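Glycerol dehydratase (Clostridium butyricum, PDB 1R9D) dehydrates glycerol without vitamin B12 and probably works, as its glycyl-radical family does, through a radical carried on a glycine. Local coordinates at residues E443-S448 / C508-H513; S524-C529 / K534-G539; T65-E70 / K78-S83. All coordinates share one frame; numbering follows the deposited sequence.

Contacts 1 and 2 are buried and adjoin each other, their centres about 14 Å apart; they touch where Glu443 OE1 of 443-448 lies 3.9 Å from Leu536 CG of 534-539. Contact 3 is a surface contact, with its centre about 31 Å from that of contact 1 and 32 Å from that of contact 2. The chemistry changes with place. Contact 1 packs a loop on helix 484-516 through an indole and a carboxylate, with no hydrogen bond between the segments. Contact 2, following the short helix 520-524, combines one backbone bond with packing of leucine and valine methyls and a cysteine sulfur. Contact 3 joins two parts of one long loop through a guanidinium, by one bond to a carbonyl and by its face on a proline.

Contact 1. Residues E443-S448 / C508-H513; sequences EGWHDS and CIDIAH
Trp445 and Asp510 stack indole on carboxylate where the loop between strands 442-443 and 449-452 meets helix 484-516, consistent with a strand-end loop of the alpha/beta barrel of glycyl radical enzymes. Beyond CB of Trp445, an off-staggered chi1 of -94° sends the ring to the helix with its benzo end leading. At the pyrrole edge, in the ring plane, lies Glu443 OE2. The fused bond comes next: CD2 and CE2 both lie under Asp510 OD2, which sits 3.8 Å above the ring plane near its centre, and CE3 is also close to this oxygen. Ring and carboxylate planes differ by only 8°. Farther out, Trp445 CZ2 is 3.7 Å from Asp510 CG, and Trp445 CZ3 approaches Asp510 CB more loosely. The carboxylate reaches the face because Asp510 CG stands anti to its own nitrogen (chi1 -152°). Asp510 OD2 is also salt-bridged to Arg631, which makes a cation-pi contact with the indole, so one cation serves both members of the stack; Tyr157 adds an edge-to-face ring contact. The outermost atom, Trp445 CH2, ends against the helix backbone, 3.3 Å from Asp510 CA, with the Ile509 CG2 methyl 3.9 Å away.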
loop_
_atom_site.group_PDB
_atom_site.type_symbol
_atom_site.label_atom_id
_atom_site.label_comp_id
_atom_site.label_asym_id
_atom_site.label_seq_id
_atom_site.Cartn_x
_atom_site.Cartn_y
_atom_site.Cartn_z
ATOM N N GLU A 443 -1.755 -17.200 -11.530
ATOM C CA GLU A 443 -2.466 -16.756 -10.330
ATOM C C GLU A 443 -3.874 -16.663 -10.929
ATOM O O GLU A 443 -4.260 -15.634 -11.484
ATOM C CB GLU A 443 -2.004 -15.380 -9.835
ATOM C CG GLU A 443 -2.875 -14.808 -8.692
ATOM C CD GLU A 443 -2.811 -15.622 -7.392
ATOM O OE1 GLU A 443 -2.666 -16.861 -7.460
ATOM O OE2 GLU A 443 -2.923 -15.026 -6.296
ATOM N N GLY A 444 -4.630 -17.752 -10.832
ATOM C CA GLY A 444 -5.949 -17.791 -11.449
ATOM C C GLY A 444 -7.207 -17.457 -10.670
ATOM O O GLY A 444 -8.259 -17.283 -11.289
ATOM N N TRP A 445 -7.136 -17.372 -9.343
ATOM C CA TRP A 445 -8.336 -17.056 -8.559
ATOM C C TRP A 445 -9.509 -17.886 -9.117
ATOM O O TRP A 445 -10.605 -17.373 -9.343
ATOM C CB TRP A 445 -8.634 -15.549 -8.668
ATOM C CG TRP A 445 -8.042 -14.739 -7.539
ATOM C CD1 TRP A 445 -6.770 -14.825 -7.041
ATOM C CD2 TRP A 445 -8.733 -13.799 -6.714
ATOM N NE1 TRP A 445 -6.633 -14.004 -5.943
ATOM C CE2 TRP A 445 -7.825 -13.365 -5.719
ATOM C CE3 TRP A 445 -10.038 -13.284 -6.712
ATOM C CZ2 TRP A 445 -8.181 -12.442 -4.731
ATOM C CZ3 TRP A 445 -10.394 -12.363 -5.724
ATOM C CH2 TRP A 445 -9.466 -11.954 -4.748
ATOM N N HIS A 446 -9.259 -19.178 -9.314
ATOM C CA HIS A 446 -10.226 -20.105 -9.910
ATOM C C HIS A 446 -11.586 -20.370 -9.238
ATOM O O HIS A 446 -12.428 -21.077 -9.804
ATOM C CB HIS A 446 -9.518 -21.426 -10.209
ATOM C CG HIS A 446 -8.378 -21.290 -11.176
ATOM N ND1 HIS A 446 -8.567 -21.031 -12.519
ATOM C CD2 HIS A 446 -7.039 -21.369 -10.995
ATOM C CE1 HIS A 446 -7.393 -20.959 -13.122
ATOM N NE2 HIS A 446 -6.449 -21.160 -12.220
ATOM N N ASP A 447 -11.806 -19.850 -8.035
ATOM C CA ASP A 447 -13.120 -20.003 -7.407
ATOM C C ASP A 447 -13.391 -18.757 -6.580
ATOM O O ASP A 447 -13.537 -18.802 -5.354
ATOM C CB ASP A 447 -13.218 -21.258 -6.538
ATOM C CG ASP A 447 -14.659 -21.566 -6.143
ATOM O OD1 ASP A 447 -15.569 -20.880 -6.664
ATOM O OD2 ASP A 447 -14.892 -22.487 -5.330
ATOM N N SER A 448 -13.461 -17.634 -7.283
ATOM C CA SER A 448 -13.672 -16.337 -6.663
ATOM C C SER A 448 -15.106 -16.043 -6.236
ATOM O O SER A 448 -15.345 -15.087 -5.502
ATOM C CB SER A 448 -13.182 -15.237 -7.607
ATOM O OG SER A 448 -13.990 -15.157 -8.772
ATOM N N CYS A 508 -12.266 -5.970 -4.945
ATOM C CA CYS A 508 -11.970 -5.326 -3.668
ATOM C C CYS A 508 -11.248 -6.305 -2.741
ATOM O O CYS A 508 -10.349 -5.916 -1.991
ATOM C CB CYS A 508 -13.258 -4.825 -3.005
ATOM S SG CYS A 508 -14.025 -3.409 -3.845
ATOM N N ILE A 509 -11.644 -7.573 -2.803
ATOM C CA ILE A 509 -11.030 -8.620 -1.997
ATOM C C ILE A 509 -9.615 -8.870 -2.522
ATOM O O ILE A 509 -8.694 -9.158 -1.753
ATOM C CB ILE A 509 -11.861 -9.919 -2.079
ATOM C CG1 ILE A 509 -13.232 -9.679 -1.445
ATOM C CG2 ILE A 509 -11.146 -11.072 -1.371
ATOM C CD1 ILE A 509 -14.221 -10.806 -1.715
ATOM N N ASP A 510 -9.456 -8.743 -3.839
ATOM C CA ASP A 510 -8.174 -8.933 -4.522
ATOM C C ASP A 510 -7.194 -7.872 -3.999
ATOM O O ASP A 510 -6.062 -8.180 -3.605
ATOM C CB ASP A 510 -8.389 -8.760 -6.037
ATOM C CG ASP A 510 -7.396 -9.546 -6.887
ATOM O OD1 ASP A 510 -6.196 -9.600 -6.541
ATOM O OD2 ASP A 510 -7.821 -10.097 -7.934
ATOM N N ILE A 511 -7.643 -6.621 -3.987
ATOM C CA ILE A 511 -6.825 -5.515 -3.502
ATOM C C ILE A 511 -6.458 -5.716 -2.032
ATOM O O ILE A 511 -5.330 -5.443 -1.629
ATOM C CB ILE A 511 -7.564 -4.163 -3.671
ATOM C CG1 ILE A 511 -7.660 -3.810 -5.158
ATOM C CG2 ILE A 511 -6.822 -3.052 -2.926
ATOM C CD1 ILE A 511 -8.557 -2.614 -5.457
ATOM N N ALA A 512 -7.405 -6.213 -1.237
ATOM C CA ALA A 512 -7.162 -6.431 0.190
ATOM C C ALA A 512 -6.070 -7.461 0.462
ATOM O O ALA A 512 -5.228 -7.255 1.339
ATOM C CB ALA A 512 -8.460 -6.840 0.894
ATOM N N HIS A 513 -6.081 -8.569 -0.274
ATOM C CA HIS A 513 -5.064 -9.599 -0.104
ATOM C C HIS A 513 -3.688 -9.060 -0.459
ATOM O O HIS A 513 -2.697 -9.393 0.187
ATOM C CB HIS A 513 -5.377 -10.821 -0.971
ATOM C CG HIS A 513 -6.325 -11.784 -0.328
ATOM N ND1 HIS A 513 -5.925 -12.688 0.634
ATOM C CD2 HIS A 513 -7.659 -11.962 -0.479
ATOM C CE1 HIS A 513 -6.972 -13.380 1.047
ATOM N NE2 HIS A 513 -8.036 -12.960 0.388
#

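Contact 2. Residues S524-C529 / K534-G539; sequences SMVDNC and KSLQDG
A type II beta turn, Val526 to Cys529, and a type I turn, Leu536 to Gly539, flank the short helix 529-532 and face each other across this contact, on the path from helix 520-524 to strand 543-551. Cys529 and Lys534, with CA atoms 5.2 Å apart, bring the two ends together: Lys534 N donates to Cys529 O at 3.1 Å with an N-H...O angle of 149°, bridging the helix from its first residue to a point just past its end. The return chain also places Lys534 O beside the cysteine, 3.4 Å from Cys529 CB.

The apolar part is carried by Leu536, whose methyls share Val526. Its CD1 lies 3.3 Å from Cys529 SG, a tight approach, and 3.7 Å from Val526 CG1; its CD2 meets the other valine branch, Val526 CG2, at 3.9 Å. The two side chains cross at about a right angle, and the valine branches pair with the leucine methyls, CG1 with CD1 and CG2 with CD2. Leu536 takes this place with an unusual chi1 of -115°, far from a staggered value. Leu522 and Ala541 also pack on it, while Ser523 OG accepts its backbone N-H.

Just before the second turn, Ser535 OG gives a hydrogen bond to Asp538 OD2 at 2.7 Å, from above the carboxylate plane, and receives a weak one from Asp538 N. The serine hydroxyl therefore ties the residue preceding the turn to Asp538 inside it, and the joining of the two segments rests on one backbone bond plus methyl and sulfur packing, without a charged pair between them.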
loop_
_atom_site.group_PDB
_atom_site.type_symbol
_atom_site.label_atom_id
_atom_site.label_comp_id
_atom_site.label_asym_id
_atom_site.label_seq_id
_atom_site.Cartn_x
_atom_site.Cartn_y
_atom_site.Cartn_z
ATOM N N SER A 524 7.408 -17.372 -4.475
ATOM C CA SER A 524 8.741 -17.761 -4.916
ATOM C C SER A 524 8.729 -18.964 -5.849
ATOM O O SER A 524 9.692 -19.196 -6.577
ATOM C CB SER A 524 9.634 -18.055 -3.703
ATOM O OG SER A 524 9.212 -19.227 -3.022
ATOM N N MET A 525 7.638 -19.724 -5.831
ATOM C CA MET A 525 7.533 -20.917 -6.661
ATOM C C MET A 525 6.640 -20.776 -7.895
ATOM O O MET A 525 6.233 -21.777 -8.482
ATOM C CB MET A 525 7.059 -22.093 -5.802
ATOM C CG MET A 525 8.012 -22.408 -4.657
ATOM S SD MET A 525 7.432 -23.748 -3.608
ATOM C CE MET A 525 6.179 -22.920 -2.690
ATOM N N VAL A 526 6.342 -19.541 -8.287
ATOM C CA VAL A 526 5.516 -19.286 -9.471
ATOM C C VAL A 526 6.230 -18.239 -10.329
ATOM O O VAL A 526 6.604 -17.173 -9.845
ATOM C CB VAL A 526 4.112 -18.783 -9.086
ATOM C CG1 VAL A 526 3.279 -18.545 -10.354
ATOM C CG2 VAL A 526 3.427 -19.813 -8.198
ATOM N N ASP A 527 6.402 -18.556 -11.606
ATOM C CA ASP A 527 7.133 -17.700 -12.535
ATOM C C ASP A 527 6.912 -16.212 -12.665
ATOM O O ASP A 527 5.794 -15.700 -12.651
ATOM C CB ASP A 527 7.116 -18.319 -13.925
ATOM C CG ASP A 527 8.250 -19.293 -14.122
ATOM O OD1 ASP A 527 8.336 -19.905 -15.210
ATOM O OD2 ASP A 527 9.062 -19.439 -13.178
ATOM N N ASN A 528 8.050 -15.540 -12.817
ATOM C CA ASN A 528 8.157 -14.107 -12.960
ATOM C C ASN A 528 8.094 -13.387 -11.617
ATOM O O ASN A 528 8.564 -12.266 -11.518
ATOM C CB ASN A 528 7.098 -13.582 -13.929
ATOM C CG ASN A 528 7.206 -14.212 -15.312
ATOM O OD1 ASN A 528 7.980 -15.148 -15.526
ATOM N ND2 ASN A 528 6.419 -13.705 -16.255
ATOM N N CYS A 529 7.550 -14.020 -10.576
ATOM C CA CYS A 529 7.497 -13.337 -9.282
ATOM C C CYS A 529 8.891 -12.892 -8.835
ATOM O O CYS A 529 9.098 -11.719 -8.537
ATOM C CB CYS A 529 6.859 -14.222 -8.207
ATOM S SG CYS A 529 5.040 -14.324 -8.343
ATOM N N LYS A 534 7.951 -9.100 -7.446
ATOM C CA LYS A 534 6.624 -8.816 -6.901
ATOM C C LYS A 534 5.825 -10.090 -6.625
ATOM O O LYS A 534 5.969 -11.091 -7.321
ATOM C CB LYS A 534 5.849 -7.912 -7.868
ATOM C CG LYS A 534 5.822 -8.439 -9.290
ATOM C CD LYS A 534 5.363 -7.381 -10.299
ATOM C CE LYS A 534 3.933 -6.945 -10.053
ATOM N NZ LYS A 534 3.355 -6.188 -11.206
ATOM N N SER A 535 4.983 -10.042 -5.599
ATOM C CA SER A 535 4.174 -11.195 -5.217
ATOM C C SER A 535 3.063 -11.549 -6.202
ATOM O O SER A 535 2.733 -10.779 -7.109
ATOM C CB SER A 535 3.532 -10.949 -3.855
ATOM O OG SER A 535 2.574 -9.910 -3.951
ATOM N N LEU A 536 2.483 -12.723 -5.987
ATOM C CA LEU A 536 1.378 -13.225 -6.793
ATOM C C LEU A 536 0.219 -12.240 -6.634
ATOM O O LEU A 536 -0.450 -11.890 -7.603
ATOM C CB LEU A 536 0.967 -14.606 -6.274
ATOM C CG LEU A 536 1.100 -15.893 -7.092
ATOM C CD1 LEU A 536 2.026 -15.734 -8.284
ATOM C CD2 LEU A 536 1.578 -16.989 -6.149
ATOM N N GLN A 537 -0.004 -11.788 -5.401
ATOM C CA GLN A 537 -1.078 -10.848 -5.115
ATOM C C GLN A 537 -0.887 -9.523 -5.858
ATOM O O GLN A 537 -1.856 -8.823 -6.149
ATOM C CB GLN A 537 -1.169 -10.578 -3.607
ATOM C CG GLN A 537 -1.556 -11.789 -2.757
ATOM C CD GLN A 537 -0.524 -12.896 -2.804
ATOM O OE1 GLN A 537 0.677 -12.638 -2.764
ATOM N NE2 GLN A 537 -0.985 -14.137 -2.876
ATOM N N ASP A 538 0.363 -9.185 -6.163
ATOM C CA ASP A 538 0.663 -7.939 -6.868
ATOM C C ASP A 538 0.850 -8.092 -8.376
ATOM O O ASP A 538 1.377 -7.189 -9.033
ATOM C CB ASP A 538 1.901 -7.278 -6.256
ATOM C CG ASP A 538 1.643 -6.753 -4.855
ATOM O OD1 ASP A 538 0.795 -5.842 -4.712
ATOM O OD2 ASP A 538 2.278 -7.250 -3.897
ATOM N N GLY A 539 0.431 -9.232 -8.919
ATOM C CA GLY A 539 0.529 -9.460 -10.355
ATOM C C GLY A 539 1.805 -10.079 -10.904
ATOM O O GLY A 539 2.047 -10.030 -12.112
#

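Contact 3. Residues T65-E70 / K78-S83; sequences TIRDQE and KEPRSS
Arg67 lays one face of its guanidinium on the ring of Pro80 and turns an edge to the carbonyl of Lys78, joining two parts of the long loop between helices 47-61 and 92-97. Arg67 opens a type II beta turn that ends at Glu70. From there its side chain runs extended from CG to NE, which carries the flat group across to 78-83. Pro80 CG sits 3.5 Å above the guanidinium plane, offset toward the rim; the pyrrolidine lies over this face obliquely, with Pro80 CG 3.6 Å from Arg67 CZ. Farther along the same group, Arg67 NH2 comes within 3.6 Å of Pro80 CA.

The edge makes the polar link. Arg67 NH1 donates to Lys78 O at 2.9 Å with an angle of 157°, and the oxygen lies only 12° out of the guanidinium plane. Seen from the acceptor, however, the donor stands well above the carbonyl plane. Arg67 NH2 binds Thr77 O and forms a salt bridge with Asp320, so neighbouring groups also fix how the guanidinium is rotated over the proline. Beside it Thr65 makes a looser contact, its OG1 4.0 Å from Lys78 CA.

At its base the arginine is held by its own turn. The turn brings Glu70, whose OE1 is salt-bridged to Lys317, back beside Arg67, so that Glu70 OE2 accepts from Arg67 N at 3.1 Å, the N-H arriving 72° out of the carboxylate plane.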
loop_
_atom_site.group_PDB
_atom_site.type_symbol
_atom_site.label_atom_id
_atom_site.label_comp_id
_atom_site.label_asym_id
_atom_site.label_seq_id
_atom_site.Cartn_x
_atom_site.Cartn_y
_atom_site.Cartn_z
ATOM N N THR A 65 5.051 -33.349 14.518
ATOM C CA THR A 65 4.540 -34.682 14.822
ATOM C C THR A 65 4.870 -35.721 13.761
ATOM O O THR A 65 4.739 -35.473 12.561
ATOM C CB THR A 65 2.997 -34.689 14.985
ATOM O OG1 THR A 65 2.608 -33.793 16.032
ATOM C CG2 THR A 65 2.509 -36.094 15.325
ATOM N N ILE A 66 5.312 -36.884 14.218
ATOM C CA ILE A 66 5.603 -37.996 13.329
ATOM C C ILE A 66 4.681 -39.099 13.827
ATOM O O ILE A 66 4.830 -39.585 14.949
ATOM C CB ILE A 66 7.080 -38.447 13.412
ATOM C CG1 ILE A 66 7.986 -37.346 12.850
ATOM C CG2 ILE A 66 7.274 -39.743 12.629
ATOM C CD1 ILE A 66 9.436 -37.740 12.688
ATOM N N ARG A 67 3.705 -39.468 13.004
ATOM C CA ARG A 67 2.742 -40.494 13.382
ATOM C C ARG A 67 3.332 -41.888 13.221
ATOM O O ARG A 67 4.244 -42.100 12.424
ATOM C CB ARG A 67 1.466 -40.344 12.548
ATOM C CG ARG A 67 0.893 -38.921 12.556
ATOM C CD ARG A 67 -0.475 -38.856 11.889
ATOM N NE ARG A 67 -0.881 -37.490 11.559
ATOM C CZ ARG A 67 -1.093 -36.519 12.447
ATOM N NH1 ARG A 67 -0.943 -36.748 13.745
ATOM N NH2 ARG A 67 -1.453 -35.311 12.034
ATOM N N ASP A 68 2.810 -42.838 13.986
ATOM C CA ASP A 68 3.312 -44.207 13.937
ATOM C C ASP A 68 3.299 -44.833 12.543
ATOM O O ASP A 68 2.326 -44.709 11.802
ATOM C CB ASP A 68 2.510 -45.092 14.898
ATOM C CG ASP A 68 2.418 -44.504 16.295
ATOM O OD1 ASP A 68 3.468 -44.110 16.851
ATOM O OD2 ASP A 68 1.293 -44.438 16.841
ATOM N N GLN A 69 4.399 -45.497 12.200
ATOM C CA GLN A 69 4.560 -46.192 10.924
ATOM C C GLN A 69 4.668 -45.333 9.659
ATOM O O GLN A 69 4.659 -45.863 8.551
ATOM C CB GLN A 69 3.430 -47.213 10.744
ATOM C CG GLN A 69 3.368 -48.285 11.831
ATOM C CD GLN A 69 4.707 -48.975 12.049
ATOM O OE1 GLN A 69 5.349 -49.433 11.100
ATOM N NE2 GLN A 69 5.132 -49.057 13.309
ATOM N N GLU A 70 4.780 -44.018 9.814
ATOM C CA GLU A 70 4.897 -43.141 8.650
ATOM C C GLU A 70 6.248 -43.258 7.946
ATOM O O GLU A 70 7.286 -43.416 8.594
ATOM C CB GLU A 70 4.679 -41.676 9.052
ATOM C CG GLU A 70 3.222 -41.238 9.123
ATOM C CD GLU A 70 3.068 -39.742 9.372
ATOM O OE1 GLU A 70 1.997 -39.191 9.038
ATOM O OE2 GLU A 70 4.012 -39.119 9.911
ATOM N N LYS A 78 -1.558 -31.736 15.459
ATOM C CA LYS A 78 -1.260 -32.855 16.344
ATOM C C LYS A 78 -2.256 -33.991 16.109
ATOM O O LYS A 78 -1.865 -35.155 15.986
ATOM C CB LYS A 78 -1.302 -32.384 17.801
ATOM C CG LYS A 78 -0.258 -31.316 18.111
ATOM C CD LYS A 78 -0.411 -30.738 19.512
ATOM C CE LYS A 78 -1.723 -29.974 19.664
ATOM N NZ LYS A 78 -1.850 -29.323 21.004
ATOM N N GLU A 79 -3.540 -33.648 16.052
ATOM C CA GLU A 79 -4.600 -34.627 15.794
ATOM C C GLU A 79 -4.705 -34.748 14.271
ATOM O O GLU A 79 -4.645 -33.744 13.563
ATOM C CB GLU A 79 -5.931 -34.122 16.366
ATOM C CG GLU A 79 -7.163 -35.002 16.091
ATOM C CD GLU A 79 -7.178 -36.300 16.890
ATOM O OE1 GLU A 79 -6.484 -36.374 17.926
ATOM O OE2 GLU A 79 -7.903 -37.242 16.493
ATOM N N PRO A 80 -4.853 -35.974 13.742
ATOM C CA PRO A 80 -4.950 -36.082 12.282
ATOM C C PRO A 80 -6.224 -35.441 11.740
ATOM O O PRO A 80 -7.177 -35.205 12.480
ATOM C CB PRO A 80 -4.934 -37.591 12.037
ATOM C CG PRO A 80 -4.233 -38.144 13.261
ATOM C CD PRO A 80 -4.815 -37.306 14.366
ATOM N N ARG A 81 -6.223 -35.136 10.447
ATOM C CA ARG A 81 -7.399 -34.566 9.802
ATOM C C ARG A 81 -7.994 -33.369 10.541
ATOM O O ARG A 81 -9.219 -33.229 10.619
ATOM C CB ARG A 81 -8.459 -35.663 9.674
ATOM C CG ARG A 81 -9.406 -35.507 8.503
ATOM C CD ARG A 81 -10.446 -36.613 8.523
ATOM N NE ARG A 81 -11.307 -36.577 7.344
ATOM C CZ ARG A 81 -12.406 -37.310 7.208
ATOM N NH1 ARG A 81 -12.777 -38.135 8.181
ATOM N NH2 ARG A 81 -13.137 -37.217 6.103
ATOM N N SER A 82 -7.137 -32.502 11.077
ATOM C CA SER A 82 -7.610 -31.333 11.810
ATOM C C SER A 82 -7.222 -30.017 11.140
ATOM O O SER A 82 -6.610 -30.021 10.078
ATOM C CB SER A 82 -7.099 -31.383 13.249
ATOM O OG SER A 82 -7.611 -32.541 13.891
ATOM N N SER A 83 -7.579 -28.897 11.763
ATOM C CA SER A 83 -7.306 -27.584 11.179
ATOM C C SER A 83 -6.734 -26.519 12.114
ATOM O O SER A 83 -7.144 -26.399 13.270
ATOM C CB SER A 83 -8.600 -27.045 10.550
ATOM O OG SER A 83 -8.468 -25.697 10.116
#